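Local structure of thioesterase superfamily (Jannaschia sp., 2OAF) at residues Gln10-Ser15 with Arg107-Gln112; Leu44-Ala49 with Cys92-Thr97; Ser52-Pro57 with Glu146-Ala151. The protein probably hydrolyses acyl thioesters as a hotdog-fold member of the thioesterase superfamily, though its natural substrate is not established. One frame throughout, in Å; residues are numbered along the deposited sequence.

From the N terminus the chain first runs through Gln-10 to Ser-15, ahead of strand 17-21, then enters helix 39-54, whose middle opens contact 2 and whose C-terminal end opens contact 3. Strand 90-99 comes back under the helix and closes contact 2. The next strand, 103-112, closes contact 1, so that contact 2 is nested within its loop. The chain then runs on past helix 139-145 to close contact 3, crossing both other loops. Pro-150 of the C-terminal loop packs on Trp-95 of strand 90-99. Contact 1 ties the N-terminal arm to the sheet, contact 2 the central helix to it, and contact 3 the end of that helix to the C-terminal segment.

Contact 1: Gln10-Ser15 with Arg107-Gln112; sequences QPRPDS and RVDGVQ
The extended backbone around Arg-12 passes Asp-109 of strand 103-112 with their CA atoms 7.5 Å apart, laying the N-terminal arm against the antiparallel sheet of the hotdog fold. Arg-12, Arg-107 and Asp-109 form a salt-bridge network between the two. Arg-12 places CG between its backbone N and carbonyl carbon (chi1 56°) and then runs straight to NE, so that its methylenes run alongside Asp-109 OD2. Its NH1 donates to Asp-109 OD2 at 2.9 Å, nearly straight; OD2 lies in the guanidinium plane, but NH1 meets it from the anti side and out of the carboxylate plane, the two planes being 84° apart. The same NH1 also bonds Thr-116. Over one face of this guanidinium stands the CG2 methyl of Val-111, 3.6 Å from Arg-12 NH1. Arg-107, folded back at chi2 and chi3, grips Asp-109 OD1 end-on with NH1 and NH2, the NH1 bond being 2.7 Å. Each carboxylate oxygen thus faces a different arginine, which would probably favour the charged form of Asp-109. Arg-107 NH2 also reaches Gln-10 O at 2.9 Å, and NE adds a weak bond. A water donates to Asp-109 OD2 at 2.6 Å and accepts weakly from Arg-12 N.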
loop_
_atom_site.group_PDB
_atom_site.type_symbol
_atom_site.label_atom_id
_atom_site.label_comp_id
_atom_site.label_asym_id
_atom_site.label_seq_id
_atom_site.Cartn_x
_atom_site.Cartn_y
_atom_site.Cartn_z
ATOM N N GLN B 10 10.899 -26.230 -1.901
ATOM C CA GLN B 10 12.147 -26.679 -2.531
ATOM C C GLN B 10 13.275 -25.621 -2.436
ATOM O O GLN B 10 13.007 -24.422 -2.544
ATOM C CB GLN B 10 11.827 -27.077 -3.990
ATOM C CG GLN B 10 12.828 -26.636 -5.077
ATOM C CD GLN B 10 12.303 -26.823 -6.506
ATOM O OE1 GLN B 10 11.933 -25.858 -7.152
ATOM N NE2 GLN B 10 12.249 -28.071 -6.984
ATOM N N PRO B 11 14.537 -26.056 -2.237
ATOM C CA PRO B 11 15.690 -25.140 -2.149
ATOM C C PRO B 11 15.896 -24.419 -3.468
ATOM O O PRO B 11 15.560 -24.961 -4.513
ATOM C CB PRO B 11 16.860 -26.069 -1.836
ATOM C CG PRO B 11 16.411 -27.423 -2.303
ATOM C CD PRO B 11 14.940 -27.469 -2.113
ATOM N N ARG B 12 16.442 -23.208 -3.426
ATOM C CA ARG B 12 16.536 -22.405 -4.632
ATOM C C ARG B 12 17.668 -22.893 -5.496
ATOM O O ARG B 12 18.728 -23.205 -4.989
ATOM C CB ARG B 12 16.708 -20.919 -4.319
ATOM C CG ARG B 12 17.858 -20.541 -3.442
ATOM C CD ARG B 12 17.784 -19.050 -3.168
ATOM N NE ARG B 12 18.863 -18.623 -2.299
ATOM C CZ ARG B 12 18.783 -18.444 -0.976
ATOM N NH1 ARG B 12 17.643 -18.597 -0.317
ATOM N NH2 ARG B 12 19.870 -18.047 -0.305
ATOM N N PRO B 13 17.424 -22.989 -6.806
ATOM C CA PRO B 13 18.455 -23.408 -7.748
ATOM C C PRO B 13 19.430 -22.276 -8.041
ATOM O O PRO B 13 19.073 -21.100 -7.867
ATOM C CB PRO B 13 17.643 -23.747 -9.003
ATOM C CG PRO B 13 16.509 -22.809 -8.955
ATOM C CD PRO B 13 16.151 -22.702 -7.498
ATOM N N ASP B 14 20.634 -22.640 -8.489
ATOM C CA ASP B 14 21.633 -21.691 -8.983
ATOM C C ASP B 14 21.089 -20.825 -10.104
ATOM O O ASP B 14 21.540 -19.714 -10.307
ATOM C CB ASP B 14 22.823 -22.454 -9.570
ATOM C CG ASP B 14 23.643 -23.177 -8.528
ATOM O OD1 ASP B 14 23.089 -23.524 -7.453
ATOM O OD2 ASP B 14 24.853 -23.412 -8.804
ATOM N N SER B 15 20.147 -21.382 -10.860
ATOM C CA SER B 15 19.563 -20.746 -12.040
ATOM C C SER B 15 18.497 -19.693 -11.735
ATOM O O SER B 15 17.977 -19.089 -12.658
ATOM C CB SER B 15 18.914 -21.823 -12.937
ATOM O OG SER B 15 17.687 -22.328 -12.385
ATOM N N ARG B 107 8.190 -20.083 -6.722
ATOM C CA ARG B 107 8.902 -19.863 -5.481
ATOM C C ARG B 107 9.612 -18.523 -5.522
ATOM O O ARG B 107 10.130 -18.121 -6.573
ATOM C CB ARG B 107 9.939 -20.957 -5.298
ATOM C CG ARG B 107 9.374 -22.261 -4.861
ATOM C CD ARG B 107 9.084 -22.321 -3.345
ATOM N NE ARG B 107 10.314 -22.520 -2.600
ATOM C CZ ARG B 107 11.038 -21.559 -2.029
ATOM N NH1 ARG B 107 10.632 -20.305 -2.051
ATOM N NH2 ARG B 107 12.173 -21.871 -1.425
ATOM N N VAL B 108 9.618 -17.833 -4.387
ATOM C CA VAL B 108 10.434 -16.644 -4.190
ATOM C C VAL B 108 11.103 -16.746 -2.813
ATOM O O VAL B 108 10.409 -16.960 -1.807
ATOM C CB VAL B 108 9.616 -15.340 -4.230
ATOM C CG1 VAL B 108 10.526 -14.131 -3.953
ATOM C CG2 VAL B 108 8.852 -15.189 -5.564
ATOM N N ASP B 109 12.435 -16.611 -2.776
ATOM C CA ASP B 109 13.180 -16.497 -1.527
ATOM C C ASP B 109 13.644 -15.047 -1.496
ATOM O O ASP B 109 14.314 -14.554 -2.440
ATOM C CB ASP B 109 14.432 -17.378 -1.445
ATOM C CG ASP B 109 14.135 -18.865 -1.270
ATOM O OD1 ASP B 109 12.960 -19.247 -1.077
ATOM O OD2 ASP B 109 15.114 -19.659 -1.327
ATOM N N GLY B 110 13.332 -14.379 -0.401
ATOM C CA GLY B 110 13.767 -12.991 -0.194
ATOM C C GLY B 110 14.995 -13.052 0.685
ATOM O O GLY B 110 14.913 -13.558 1.809
ATOM N N VAL B 111 16.130 -12.579 0.154
ATOM C CA VAL B 111 17.445 -12.742 0.784
ATOM C C VAL B 111 18.125 -11.404 0.939
ATOM O O VAL B 111 18.134 -10.612 -0.008
ATOM C CB VAL B 111 18.337 -13.661 -0.091
ATOM C CG1 VAL B 111 19.671 -13.887 0.597
ATOM C CG2 VAL B 111 17.596 -14.998 -0.357
ATOM N N GLN B 112 18.622 -11.113 2.144
ATOM C CA GLN B 112 19.306 -9.853 2.420
ATOM C C GLN B 112 20.669 -10.110 3.020
ATOM O O GLN B 112 20.765 -10.717 4.088
ATOM C CB GLN B 112 18.501 -8.976 3.388
ATOM C CG GLN B 112 17.368 -8.236 2.744
ATOM C CD GLN B 112 16.919 -7.031 3.540
ATOM O OE1 GLN B 112 16.747 -7.100 4.754
ATOM N NE2 GLN B 112 16.659 -5.932 2.836
HETATM O O HOH W 1 15.728 -22.073 -0.669
#

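Contact 2: Leu44-Ala49 with Cys92-Thr97; sequences LEAIDA and CHTWPT
Thr-94 and Ala-46 meet where helix 39-54, the sausage of the hotdog fold, lies across strand 90-99 of the sheet that forms the bun. The short axes of the two segments come within 8.4 Å and cross at -63°, so the helix runs obliquely over the strand. Small residues make the junction: the CA atoms of Ala-46 and Cys-92 are 6.2 Å apart. Followed outward, Thr-94 sends CB toward the helix and there divides. A chi1 of -53° turns the OG1 branch away from the carbonyl carbon of Thr-94 and brings it against the methyl of Ala-46, with Thr-94 OG1 3.4 Å from Ala-46 CB. That contact offers the hydroxyl no polar partner; instead it turns back along its own strand and donates to Cys-92 O at 3.0 Å. The donor sits well above that carbonyl plane rather than on a lone pair. The CG2 branch, anti to the backbone N, lies along the helix backbone, with Thr-94 CG2 3.9 Å from Ala-46 O. It continues to Ile-47, meeting both CA and the side-chain methylene CG1 of that residue. Ile-47 itself carries on to Phe-106 of strand 103-112 and to Trp-60 of helix 59-65. On the neighbouring turn of helix, Leu-44 packs on Tyr-35 of the second subunit, so this central helix serves an intersubunit face as well. On the strand side of Ala-46, its methyl also meets the Cys-92 methylene, CB to CB at 3.6 Å.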
loop_
_atom_site.group_PDB
_atom_site.type_symbol
_atom_site.label_atom_id
_atom_site.label_comp_id
_atom_site.label_asym_id
_atom_site.label_seq_id
_atom_site.Cartn_x
_atom_site.Cartn_y
_atom_site.Cartn_z
ATOM N N LEU B 44 5.474 -10.601 -5.090
ATOM C CA LEU B 44 4.695 -10.498 -6.317
ATOM C C LEU B 44 5.402 -9.655 -7.370
ATOM O O LEU B 44 5.393 -9.985 -8.564
ATOM C CB LEU B 44 3.288 -9.989 -6.013
ATOM C CG LEU B 44 2.190 -11.043 -5.755
ATOM C CD1 LEU B 44 2.671 -12.135 -4.834
ATOM C CD2 LEU B 44 0.907 -10.380 -5.187
ATOM N N GLU B 45 6.028 -8.573 -6.935
ATOM C CA GLU B 45 6.848 -7.743 -7.814
ATOM C C GLU B 45 7.973 -8.564 -8.490
ATOM O O GLU B 45 8.284 -8.380 -9.665
ATOM C CB GLU B 45 7.390 -6.574 -7.010
ATOM C CG GLU B 45 8.287 -5.590 -7.772
ATOM C CD GLU B 45 9.046 -4.631 -6.831
ATOM O OE1 GLU B 45 8.423 -4.209 -5.798
ATOM O OE2 GLU B 45 10.242 -4.340 -7.134
ATOM N N ALA B 46 8.548 -9.489 -7.728
ATOM C CA ALA B 46 9.565 -10.403 -8.199
ATOM C C ALA B 46 9.030 -11.312 -9.296
ATOM O O ALA B 46 9.716 -11.588 -10.307
ATOM C CB ALA B 46 10.072 -11.236 -7.031
ATOM N N ILE B 47 7.829 -11.836 -9.085
ATOM C CA ILE B 47 7.201 -12.713 -10.067
ATOM C C ILE B 47 6.860 -11.909 -11.330
ATOM O O ILE B 47 7.081 -12.363 -12.444
ATOM C CB ILE B 47 5.915 -13.385 -9.481
ATOM C CG1 ILE B 47 6.265 -14.335 -8.301
ATOM C CG2 ILE B 47 5.110 -14.093 -10.598
ATOM C CD1 ILE B 47 5.036 -14.879 -7.501
ATOM N N ASP B 48 6.314 -10.721 -11.153
ATOM C CA ASP B 48 6.072 -9.810 -12.271
ATOM C C ASP B 48 7.366 -9.565 -13.068
ATOM O O ASP B 48 7.339 -9.556 -14.304
ATOM C CB ASP B 48 5.489 -8.484 -11.768
ATOM C CG ASP B 48 5.302 -7.481 -12.878
ATOM O OD1 ASP B 48 4.268 -7.523 -13.562
ATOM O OD2 ASP B 48 6.207 -6.668 -13.083
ATOM N N ALA B 49 8.492 -9.383 -12.364
ATOM C CA ALA B 49 9.796 -9.189 -13.012
ATOM C C ALA B 49 10.277 -10.450 -13.746
ATOM O O ALA B 49 10.995 -10.368 -14.742
ATOM C CB ALA B 49 10.886 -8.691 -11.983
ATOM N N CYS B 92 15.332 -11.026 -4.428
ATOM C CA CYS B 92 14.261 -11.992 -4.534
ATOM C C CYS B 92 14.608 -13.009 -5.591
ATOM O O CYS B 92 14.476 -12.764 -6.772
ATOM C CB CYS B 92 12.952 -11.301 -4.836
ATOM S SG CYS B 92 12.406 -10.192 -3.512
ATOM N N HIS B 93 15.046 -14.176 -5.135
ATOM C CA HIS B 93 15.397 -15.299 -6.015
ATOM C C HIS B 93 14.095 -15.991 -6.399
ATOM O O HIS B 93 13.372 -16.501 -5.531
ATOM C CB HIS B 93 16.308 -16.308 -5.301
ATOM C CG HIS B 93 17.615 -15.744 -4.842
ATOM N ND1 HIS B 93 18.826 -16.172 -5.346
ATOM C CD2 HIS B 93 17.903 -14.786 -3.928
ATOM C CE1 HIS B 93 19.803 -15.514 -4.749
ATOM N NE2 HIS B 93 19.272 -14.659 -3.891
ATOM N N THR B 94 13.798 -16.027 -7.692
ATOM C CA THR B 94 12.451 -16.335 -8.161
ATOM C C THR B 94 12.506 -17.377 -9.259
ATOM O O THR B 94 13.293 -17.258 -10.213
ATOM C CB THR B 94 11.793 -15.054 -8.714
ATOM O OG1 THR B 94 11.886 -14.055 -7.708
ATOM C CG2 THR B 94 10.316 -15.275 -9.079
ATOM N N TRP B 95 11.670 -18.398 -9.144
ATOM C CA TRP B 95 11.613 -19.404 -10.188
ATOM C C TRP B 95 10.317 -20.194 -10.139
ATOM O O TRP B 95 9.702 -20.288 -9.089
ATOM C CB TRP B 95 12.809 -20.371 -10.061
ATOM C CG TRP B 95 12.736 -21.282 -8.889
ATOM C CD1 TRP B 95 12.355 -22.581 -8.903
ATOM C CD2 TRP B 95 13.035 -20.963 -7.512
ATOM N NE1 TRP B 95 12.415 -23.104 -7.633
ATOM C CE2 TRP B 95 12.817 -22.136 -6.758
ATOM C CE3 TRP B 95 13.443 -19.802 -6.848
ATOM C CZ2 TRP B 95 13.012 -22.197 -5.376
ATOM C CZ3 TRP B 95 13.653 -19.862 -5.463
ATOM C CH2 TRP B 95 13.419 -21.054 -4.745
ATOM N N PRO B 96 9.931 -20.794 -11.280
ATOM C CA PRO B 96 8.785 -21.692 -11.302
ATOM C C PRO B 96 9.188 -23.061 -10.805
ATOM O O PRO B 96 10.125 -23.665 -11.333
ATOM C CB PRO B 96 8.430 -21.774 -12.776
ATOM C CG PRO B 96 9.733 -21.527 -13.483
ATOM C CD PRO B 96 10.528 -20.624 -12.621
ATOM N N THR B 97 8.465 -23.545 -9.810
ATOM C CA THR B 97 8.744 -24.821 -9.207
ATOM C C THR B 97 7.905 -25.930 -9.855
ATOM O O THR B 97 8.276 -27.106 -9.817
ATOM C CB THR B 97 8.581 -24.746 -7.653
ATOM O OG1 THR B 97 9.209 -25.882 -7.045
ATOM C CG2 THR B 97 7.111 -24.631 -7.201
#

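Contact 3: Ser52-Pro57 with Glu146-Ala151; sequences SEYHGP and EPHIPA
In Tyr-54 and His-148 alike, chi1 (-62° and -55°) turns CG away from the residue's own carbonyl carbon, which swings both rings out from their backbones until they meet. Though the nearest CA atoms are 9.6 Å apart, the ring centroids are separated by 4.1 Å. The planes are inclined at 43°, an oblique aromatic pair that is neither a stack nor an edge-to-face arrangement. The CE1-NE2 end of the imidazole comes over one face of the phenol, toward its CD1-CE1 rim: His-148 CE1 lies 3.3 Å from Tyr-54 CE1. Beside it, His-148 NE2 is 3.5 Å from Tyr-54 CD1. Tyr-54 CZ follows, 3.8 Å from His-148 CE1, while the hydroxyl is only at the margin of the contact. In the hotdog fold this pair joins the C-terminal end of the central helix to the short 3-10 turn that follows helix 139-145, where Ile-149 N donates to Glu-146 O at 3.1 Å. Over the opposite face of the phenol lies Glu-53 CG, close to the ring centre, so Tyr-54 is sandwiched between a methylene and the imidazole. Phe-17 and Trp-50 also touch the phenol, and His-148 packs on Pro-96 of strand 90-99. An alanine in place of Tyr-54 would remove the ring against which the imidazole lies, and is likely to leave His-148 freer to turn and Glu-53 CG without its aromatic partner. A triethylene glycol molecule, probably from the crystallisation liquor, is bound about 3 Å from the Tyr-54 side chain.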
loop_
_atom_site.group_PDB
_atom_site.type_symbol
_atom_site.label_atom_id
_atom_site.label_comp_id
_atom_site.label_asym_id
_atom_site.label_seq_id
_atom_site.Cartn_x
_atom_site.Cartn_y
_atom_site.Cartn_z
ATOM N N SER B 52 8.569 -10.353 -17.017
ATOM C CA SER B 52 9.245 -9.380 -17.879
ATOM C C SER B 52 10.512 -9.964 -18.492
ATOM O O SER B 52 10.794 -9.751 -19.643
ATOM C CB SER B 52 9.615 -8.122 -17.102
ATOM O OG SER B 52 8.459 -7.379 -16.835
ATOM N N GLU B 53 11.272 -10.691 -17.690
ATOM C CA GLU B 53 12.535 -11.231 -18.129
ATOM C C GLU B 53 12.354 -12.314 -19.201
ATOM O O GLU B 53 13.078 -12.333 -20.191
ATOM C CB GLU B 53 13.277 -11.813 -16.912
ATOM C CG GLU B 53 14.636 -12.392 -17.207
ATOM C CD GLU B 53 15.644 -11.358 -17.671
ATOM O OE1 GLU B 53 15.476 -10.151 -17.350
ATOM O OE2 GLU B 53 16.609 -11.780 -18.357
ATOM N N TYR B 54 11.412 -13.229 -18.989
ATOM C CA TYR B 54 11.291 -14.417 -19.857
ATOM C C TYR B 54 10.154 -14.380 -20.861
ATOM O O TYR B 54 10.205 -15.101 -21.851
ATOM C CB TYR B 54 11.242 -15.685 -18.996
ATOM C CG TYR B 54 12.532 -15.835 -18.194
ATOM C CD1 TYR B 54 13.723 -16.100 -18.839
ATOM C CD2 TYR B 54 12.567 -15.635 -16.816
ATOM C CE1 TYR B 54 14.898 -16.224 -18.145
ATOM C CE2 TYR B 54 13.756 -15.741 -16.101
ATOM C CZ TYR B 54 14.920 -16.040 -16.776
ATOM O OH TYR B 54 16.130 -16.169 -16.117
ATOM N N HIS B 55 9.141 -13.552 -20.630
ATOM C CA HIS B 55 8.053 -13.398 -21.587
ATOM C C HIS B 55 8.141 -12.076 -22.343
ATOM O O HIS B 55 8.023 -12.064 -23.553
ATOM C CB HIS B 55 6.697 -13.537 -20.922
ATOM C CG HIS B 55 5.551 -13.222 -21.833
ATOM N ND1 HIS B 55 4.886 -12.016 -21.793
ATOM C CD2 HIS B 55 4.973 -13.935 -22.829
ATOM C CE1 HIS B 55 3.933 -12.007 -22.711
ATOM N NE2 HIS B 55 3.962 -13.158 -23.350
ATOM N N GLY B 56 8.346 -10.967 -21.641
ATOM C CA GLY B 56 8.593 -9.695 -22.304
ATOM C C GLY B 56 8.349 -8.515 -21.393
ATOM O O GLY B 56 7.631 -8.635 -20.416
ATOM N N PRO B 57 8.917 -7.356 -21.729
ATOM C CA PRO B 57 8.812 -6.178 -20.888
ATOM C C PRO B 57 7.385 -5.804 -20.561
ATOM O O PRO B 57 6.499 -5.939 -21.390
ATOM C CB PRO B 57 9.446 -5.075 -21.740
ATOM C CG PRO B 57 10.370 -5.790 -22.633
ATOM C CD PRO B 57 9.700 -7.080 -22.948
ATOM N N GLU B 146 8.899 -24.006 -18.881
ATOM C CA GLU B 146 9.502 -25.324 -18.574
ATOM C C GLU B 146 11.025 -25.399 -18.463
ATOM O O GLU B 146 11.539 -26.097 -17.569
ATOM C CB GLU B 146 8.987 -26.395 -19.557
ATOM C CG GLU B 146 7.553 -26.758 -19.227
ATOM C CD GLU B 146 6.960 -27.874 -20.059
ATOM O OE1 GLU B 146 7.365 -28.073 -21.232
ATOM O OE2 GLU B 146 6.047 -28.530 -19.514
ATOM N N PRO B 147 11.759 -24.698 -19.346
ATOM C CA PRO B 147 13.228 -24.715 -19.205
ATOM C C PRO B 147 13.754 -24.168 -17.873
ATOM O O PRO B 147 14.936 -24.387 -17.542
ATOM C CB PRO B 147 13.714 -23.813 -20.356
ATOM C CG PRO B 147 12.587 -23.808 -21.332
ATOM C CD PRO B 147 11.342 -23.872 -20.491
ATOM N N HIS B 148 12.910 -23.463 -17.127
ATOM C CA HIS B 148 13.343 -22.861 -15.872
ATOM C C HIS B 148 12.891 -23.623 -14.629
ATOM O O HIS B 148 13.218 -23.217 -13.510
ATOM C CB HIS B 148 12.907 -21.405 -15.822
ATOM C CG HIS B 148 13.388 -20.615 -16.993
ATOM N ND1 HIS B 148 14.681 -20.152 -17.092
ATOM C CD2 HIS B 148 12.762 -20.242 -18.135
ATOM C CE1 HIS B 148 14.830 -19.528 -18.249
ATOM N NE2 HIS B 148 13.678 -19.561 -18.896
ATOM N N ILE B 149 12.156 -24.719 -14.820
ATOM C CA ILE B 149 11.696 -25.533 -13.708
ATOM C C ILE B 149 12.814 -26.491 -13.323
ATOM O O ILE B 149 13.256 -27.277 -14.147
ATOM C CB ILE B 149 10.375 -26.322 -14.032
ATOM C CG1 ILE B 149 9.227 -25.368 -14.426
ATOM C CG2 ILE B 149 9.942 -27.116 -12.813
ATOM C CD1 ILE B 149 7.957 -26.081 -14.996
ATOM N N PRO B 150 13.304 -26.400 -12.073
ATOM C CA PRO B 150 14.346 -27.311 -11.622
ATOM C C PRO B 150 13.931 -28.774 -11.540
ATOM O O PRO B 150 12.739 -29.106 -11.422
ATOM C CB PRO B 150 14.689 -26.816 -10.211
ATOM C CG PRO B 150 14.073 -25.501 -10.073
ATOM C CD PRO B 150 12.946 -25.412 -11.041
ATOM N N ALA B 151 14.951 -29.628 -11.583
ATOM C CA ALA B 151 14.812 -31.078 -11.387
ATOM C C ALA B 151 14.005 -31.572 -10.174
ATOM O O ALA B 151 14.043 -31.188 -9.003
ATOM C CB ALA B 151 16.206 -31.738 -11.396
ATOM O OXT ALA B 151 13.209 -32.499 -10.419
#